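Local atomic coordinates of putative alpha/beta hydrolase (Desulfitobacterium hafniense, PDB entry 4RPC), a protein that is a putative hydrolase of the alpha/beta hydrolase fold, probably cleaving its still unidentified substrate through a serine nucleophile. Residues V89-V103 / I111-Y123. Sequence-based numbering, arbitrary orientation.
Sequences VQAIYGVSLGASVAV and IKVMNLLLDGGQY
V89 N and O bond to K112 O and M114 N, opening the parallel ladder between neighbouring strands of the central sheet. At Q90 the side-chain amide of N115 joins in: ND2 donates to Q90 O at 3.0 Å, the acceptor lying in the amide plane, while OD1 is bound by R204. I92 lays CD1 across both methyls of V113, 4.0 Å from CG2, on the face that helix 97-108 covers. On the other face, beneath helix 249-259, Y93 has CG anti to its backbone N (chi1 169°), which carries the ring past L117, CD1 against its CB, to D119. The Y93 OH donates to D119 OD2 at 2.5 Å, on its anti side and somewhat out of the carboxylate plane, which is turned 75° from the ring. A phenylalanine in place of Y93 would probably leave this buried carboxylate without its hydroxyl partner and freer to turn. After G94 the ladder ends with S96 N on D119 O, and S96 turns at positive phi into the helix. The bend at chi2 (-86°) folds the amide of Q122 back so that NE2 donates to S96 OG at 3.3 Å; H241 NE2 makes a weak bond to the same oxygen. A99 CB rests 3.9 Å from L118 CD2. Two waters tie S100 OG to the backbone of Q122. A102 CB lies 3.9 Å from L116 CD2, and V103 CG2 meets L118 CD1 at 3.7 Å, closing the right-handed beta-alpha-beta crossover. With G94, S96 and G98 in a GxSxG nucleophile elbow, this chemistry is consistent with S96 as the nucleophile of a Ser-His-Glu triad, its hydroxyl positioned partly by Q122.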
loop_
_atom_site.group_PDB
_atom_site.type_symbol
_atom_site.label_atom_id
_atom_site.label_comp_id
_atom_site.label_asym_id
_atom_site.label_seq_id
_atom_site.Cartn_x
_atom_site.Cartn_y
_atom_site.Cartn_z
ATOM N N VAL A 89 14.345 9.046 0.200
ATOM C CA VAL A 89 13.954 8.002 -0.701
ATOM C C VAL A 89 13.414 8.579 -1.990
ATOM O O VAL A 89 12.694 9.609 -2.000
ATOM C CB VAL A 89 12.957 7.002 -0.047
ATOM C CG1 VAL A 89 13.470 6.584 1.324
ATOM C CG2 VAL A 89 11.591 7.568 0.068
ATOM N N GLN A 90 13.720 7.917 -3.088
ATOM C CA GLN A 90 13.362 8.505 -4.374
ATOM C C GLN A 90 11.923 8.234 -4.646
ATOM O O GLN A 90 11.258 9.063 -5.265
ATOM C CB GLN A 90 14.201 7.966 -5.530
ATOM C CG GLN A 90 15.677 8.325 -5.551
ATOM C CD GLN A 90 15.929 9.776 -5.411
ATOM O OE1 GLN A 90 15.352 10.603 -6.117
ATOM N NE2 GLN A 90 16.767 10.116 -4.451
ATOM N N ALA A 91 11.428 7.067 -4.179
ATOM C CA ALA A 91 10.007 6.703 -4.339
ATOM C C ALA A 91 9.516 5.717 -3.275
ATOM O O ALA A 91 10.205 4.761 -2.959
ATOM C CB ALA A 91 9.790 6.076 -5.705
ATOM N N ILE A 92 8.301 5.926 -2.809
ATOM C CA ILE A 92 7.538 4.948 -2.076
ATOM C C ILE A 92 6.330 4.497 -2.905
ATOM O O ILE A 92 5.529 5.340 -3.365
ATOM C CB ILE A 92 7.011 5.519 -0.758
ATOM C CG1 ILE A 92 8.110 6.298 -0.023
ATOM C CG2 ILE A 92 6.542 4.391 0.146
ATOM C CD1 ILE A 92 7.596 6.799 1.307
ATOM N N TYR A 93 6.242 3.192 -3.152
ATOM C CA TYR A 93 5.062 2.619 -3.706
ATOM C C TYR A 93 4.336 1.991 -2.530
ATOM O O TYR A 93 4.933 1.306 -1.714
ATOM C CB TYR A 93 5.387 1.599 -4.799
ATOM C CG TYR A 93 4.185 0.803 -5.195
ATOM C CD1 TYR A 93 3.333 1.229 -6.187
ATOM C CD2 TYR A 93 3.854 -0.361 -4.498
ATOM C CE1 TYR A 93 2.212 0.501 -6.525
ATOM C CE2 TYR A 93 2.737 -1.086 -4.834
ATOM C CZ TYR A 93 1.911 -0.641 -5.844
ATOM O OH TYR A 93 0.816 -1.420 -6.153
ATOM N N GLY A 94 3.063 2.283 -2.386
ATOM C CA GLY A 94 2.305 1.649 -1.361
ATOM C C GLY A 94 0.991 1.215 -1.895
ATOM O O GLY A 94 0.326 1.958 -2.640
ATOM N N VAL A 95 0.622 -0.014 -1.556
ATOM C CA VAL A 95 -0.637 -0.546 -2.012
ATOM C C VAL A 95 -1.557 -0.646 -0.829
ATOM O O VAL A 95 -1.195 -1.185 0.216
ATOM C CB VAL A 95 -0.493 -1.906 -2.755
ATOM C CG1 VAL A 95 0.090 -2.972 -1.852
ATOM C CG2 VAL A 95 -1.862 -2.364 -3.291
ATOM N N SER A 96 -2.744 -0.081 -1.003
ATOM C CA SER A 96 -3.821 -0.130 -0.033
ATOM C C SER A 96 -3.403 0.549 1.262
ATOM O O SER A 96 -2.991 1.712 1.240
ATOM C CB SER A 96 -4.247 -1.608 0.160
ATOM O OG SER A 96 -5.618 -1.679 0.561
ATOM N N LEU A 97 -3.503 -0.134 2.393
ATOM C CA LEU A 97 -2.980 0.448 3.620
ATOM C C LEU A 97 -1.561 0.977 3.452
ATOM O O LEU A 97 -1.196 1.962 4.075
ATOM C CB LEU A 97 -2.924 -0.598 4.687
ATOM C CG LEU A 97 -2.346 -0.193 6.029
ATOM C CD1 LEU A 97 -3.052 1.009 6.604
ATOM C CD2 LEU A 97 -2.463 -1.420 6.955
ATOM N N GLY A 98 -0.778 0.311 2.619
ATOM C CA GLY A 98 0.579 0.694 2.445
ATOM C C GLY A 98 0.663 2.088 1.834
ATOM O O GLY A 98 1.652 2.759 2.040
ATOM N N ALA A 99 -0.374 2.522 1.102
ATOM C CA ALA A 99 -0.367 3.873 0.535
ATOM C C ALA A 99 -0.578 4.905 1.645
ATOM O O ALA A 99 -0.140 6.037 1.542
ATOM C CB ALA A 99 -1.469 4.025 -0.503
ATOM N N SER A 100 -1.323 4.520 2.685
ATOM C CA SER A 100 -1.564 5.431 3.799
ATOM C C SER A 100 -0.298 5.567 4.591
ATOM O O SER A 100 0.029 6.652 5.003
ATOM C CB SER A 100 -2.683 4.931 4.732
ATOM O OG SER A 100 -3.856 4.870 4.029
ATOM N N VAL A 101 0.413 4.483 4.784
ATOM C CA VAL A 101 1.732 4.538 5.448
ATOM C C VAL A 101 2.724 5.429 4.615
ATOM O O VAL A 101 3.488 6.227 5.168
ATOM C CB VAL A 101 2.304 3.158 5.648
ATOM C CG1 VAL A 101 3.724 3.233 6.236
ATOM C CG2 VAL A 101 1.407 2.335 6.554
ATOM N N ALA A 102 2.692 5.301 3.299
ATOM C CA ALA A 102 3.573 6.108 2.440
ATOM C C ALA A 102 3.271 7.605 2.625
ATOM O O ALA A 102 4.169 8.384 2.829
ATOM C CB ALA A 102 3.376 5.730 0.994
ATOM N N VAL A 103 1.982 7.982 2.586
ATOM C CA VAL A 103 1.596 9.365 2.711
ATOM C C VAL A 103 2.030 9.884 4.049
ATOM O O VAL A 103 2.614 10.946 4.169
ATOM C CB VAL A 103 0.081 9.544 2.509
ATOM C CG1 VAL A 103 -0.352 10.977 2.795
ATOM C CG2 VAL A 103 -0.282 9.204 1.090
ATOM N N ILE A 111 12.208 11.778 7.252
ATOM C CA ILE A 111 12.839 11.353 6.025
ATOM C C ILE A 111 12.206 11.997 4.785
ATOM O O ILE A 111 10.983 12.063 4.670
ATOM C CB ILE A 111 12.721 9.838 5.966
ATOM C CG1 ILE A 111 13.732 9.289 6.968
ATOM C CG2 ILE A 111 12.929 9.323 4.549
ATOM C CD1 ILE A 111 13.627 7.817 7.136
ATOM N N LYS A 112 13.060 12.482 3.888
ATOM C CA LYS A 112 12.621 13.187 2.697
ATOM C C LYS A 112 12.167 12.227 1.606
ATOM O O LYS A 112 12.860 11.253 1.281
ATOM C CB LYS A 112 13.726 14.095 2.145
ATOM C CG LYS A 112 13.568 14.478 0.660
ATOM C CD LYS A 112 14.082 15.880 0.338
ATOM C CE LYS A 112 15.521 16.123 0.766
ATOM N NZ LYS A 112 15.789 17.593 0.875
ATOM N N VAL A 113 11.016 12.540 1.031
ATOM C CA VAL A 113 10.369 11.679 0.062
ATOM C C VAL A 113 10.155 12.439 -1.267
ATOM O O VAL A 113 9.447 13.476 -1.294
ATOM C CB VAL A 113 9.012 11.226 0.596
ATOM C CG1 VAL A 113 8.300 10.361 -0.437
ATOM C CG2 VAL A 113 9.174 10.442 1.909
HETATM N N MSE A 114 10.711 11.933 -2.353
HETATM C CA MSE A 114 10.617 12.684 -3.624
HETATM C C MSE A 114 9.361 12.337 -4.353
HETATM O O MSE A 114 8.772 13.196 -4.954
HETATM C CB MSE A 114 11.747 12.525 -4.639
HETATM C CG MSE A 114 12.432 13.905 -4.889
HETATM SE SE MSE A 114 13.362 14.494 -3.256
HETATM C CE MSE A 114 14.102 12.690 -3.177
ATOM N N ASN A 115 8.941 11.080 -4.334
ATOM C CA ASN A 115 7.796 10.650 -5.111
ATOM C C ASN A 115 6.972 9.667 -4.322
ATOM O O ASN A 115 7.524 8.724 -3.711
ATOM C CB ASN A 115 8.243 9.917 -6.388
ATOM C CG ASN A 115 8.928 10.827 -7.422
ATOM O OD1 ASN A 115 8.262 11.394 -8.302
ATOM N ND2 ASN A 115 10.247 10.884 -7.378
ATOM N N LEU A 116 5.658 9.796 -4.404
ATOM C CA LEU A 116 4.751 8.843 -3.785
ATOM C C LEU A 116 4.021 8.219 -4.922
ATOM O O LEU A 116 3.552 8.949 -5.800
ATOM C CB LEU A 116 3.761 9.523 -2.873
ATOM C CG LEU A 116 4.263 10.047 -1.566
ATOM C CD1 LEU A 116 3.137 10.793 -0.903
ATOM C CD2 LEU A 116 4.729 8.933 -0.689
ATOM N N LEU A 117 3.970 6.874 -4.950
ATOM C CA LEU A 117 3.101 6.168 -5.885
ATOM C C LEU A 117 2.055 5.460 -5.077
ATOM O O LEU A 117 2.380 4.513 -4.314
ATOM C CB LEU A 117 3.865 5.136 -6.678
ATOM C CG LEU A 117 4.698 5.606 -7.857
ATOM C CD1 LEU A 117 5.868 6.422 -7.399
ATOM C CD2 LEU A 117 5.121 4.441 -8.749
ATOM N N LEU A 118 0.824 5.866 -5.247
ATOM C CA LEU A 118 -0.212 5.420 -4.368
ATOM C C LEU A 118 -1.194 4.613 -5.127
ATOM O O LEU A 118 -1.842 5.130 -6.038
ATOM C CB LEU A 118 -0.874 6.627 -3.702
ATOM C CG LEU A 118 0.072 7.587 -3.030
ATOM C CD1 LEU A 118 -0.650 8.850 -2.547
ATOM C CD2 LEU A 118 0.788 6.897 -1.858
ATOM N N ASP A 119 -1.297 3.330 -4.771
ATOM C CA ASP A 119 -2.139 2.398 -5.501
ATOM C C ASP A 119 -3.250 1.977 -4.554
ATOM O O ASP A 119 -2.963 1.330 -3.560
ATOM C CB ASP A 119 -1.243 1.199 -5.959
ATOM C CG ASP A 119 -1.878 0.261 -7.054
ATOM O OD1 ASP A 119 -3.106 0.361 -7.372
ATOM O OD2 ASP A 119 -1.117 -0.622 -7.602
ATOM N N GLY A 120 -4.514 2.331 -4.846
ATOM C CA GLY A 120 -5.665 1.899 -4.048
ATOM C C GLY A 120 -5.710 2.358 -2.601
ATOM O O GLY A 120 -6.185 1.638 -1.699
ATOM N N GLY A 121 -5.287 3.586 -2.398
ATOM C CA GLY A 121 -5.325 4.222 -1.113
ATOM C C GLY A 121 -6.724 4.642 -0.773
ATOM O O GLY A 121 -7.520 4.961 -1.675
ATOM N N GLN A 122 -7.008 4.614 0.524
ATOM C CA GLN A 122 -8.316 4.903 1.087
ATOM C C GLN A 122 -7.966 5.756 2.306
ATOM O O GLN A 122 -7.186 5.329 3.115
ATOM C CB GLN A 122 -9.065 3.570 1.443
ATOM C CG GLN A 122 -8.504 2.655 2.601
ATOM C CD GLN A 122 -7.365 1.581 2.254
ATOM O OE1 GLN A 122 -6.530 1.224 3.141
ATOM N NE2 GLN A 122 -7.344 1.057 0.982
ATOM N N TYR A 123 -8.446 6.999 2.389
ATOM C CA TYR A 123 -7.936 7.936 3.419
ATOM C C TYR A 123 -9.013 8.686 4.192
ATOM O O TYR A 123 -8.731 9.686 4.861
ATOM C CB TYR A 123 -6.989 8.967 2.807
ATOM C CG TYR A 123 -6.022 8.415 1.797
ATOM C CD1 TYR A 123 -4.744 7.918 2.183
ATOM C CD2 TYR A 123 -6.353 8.399 0.457
ATOM C CE1 TYR A 123 -3.845 7.416 1.248
ATOM C CE2 TYR A 123 -5.467 7.860 -0.471
ATOM C CZ TYR A 123 -4.215 7.384 -0.064
ATOM O OH TYR A 123 -3.372 6.892 -1.033
HETATM O O HOH W 1 -4.641 3.658 2.047
HETATM O O HOH W 2 -5.939 4.366 5.382
#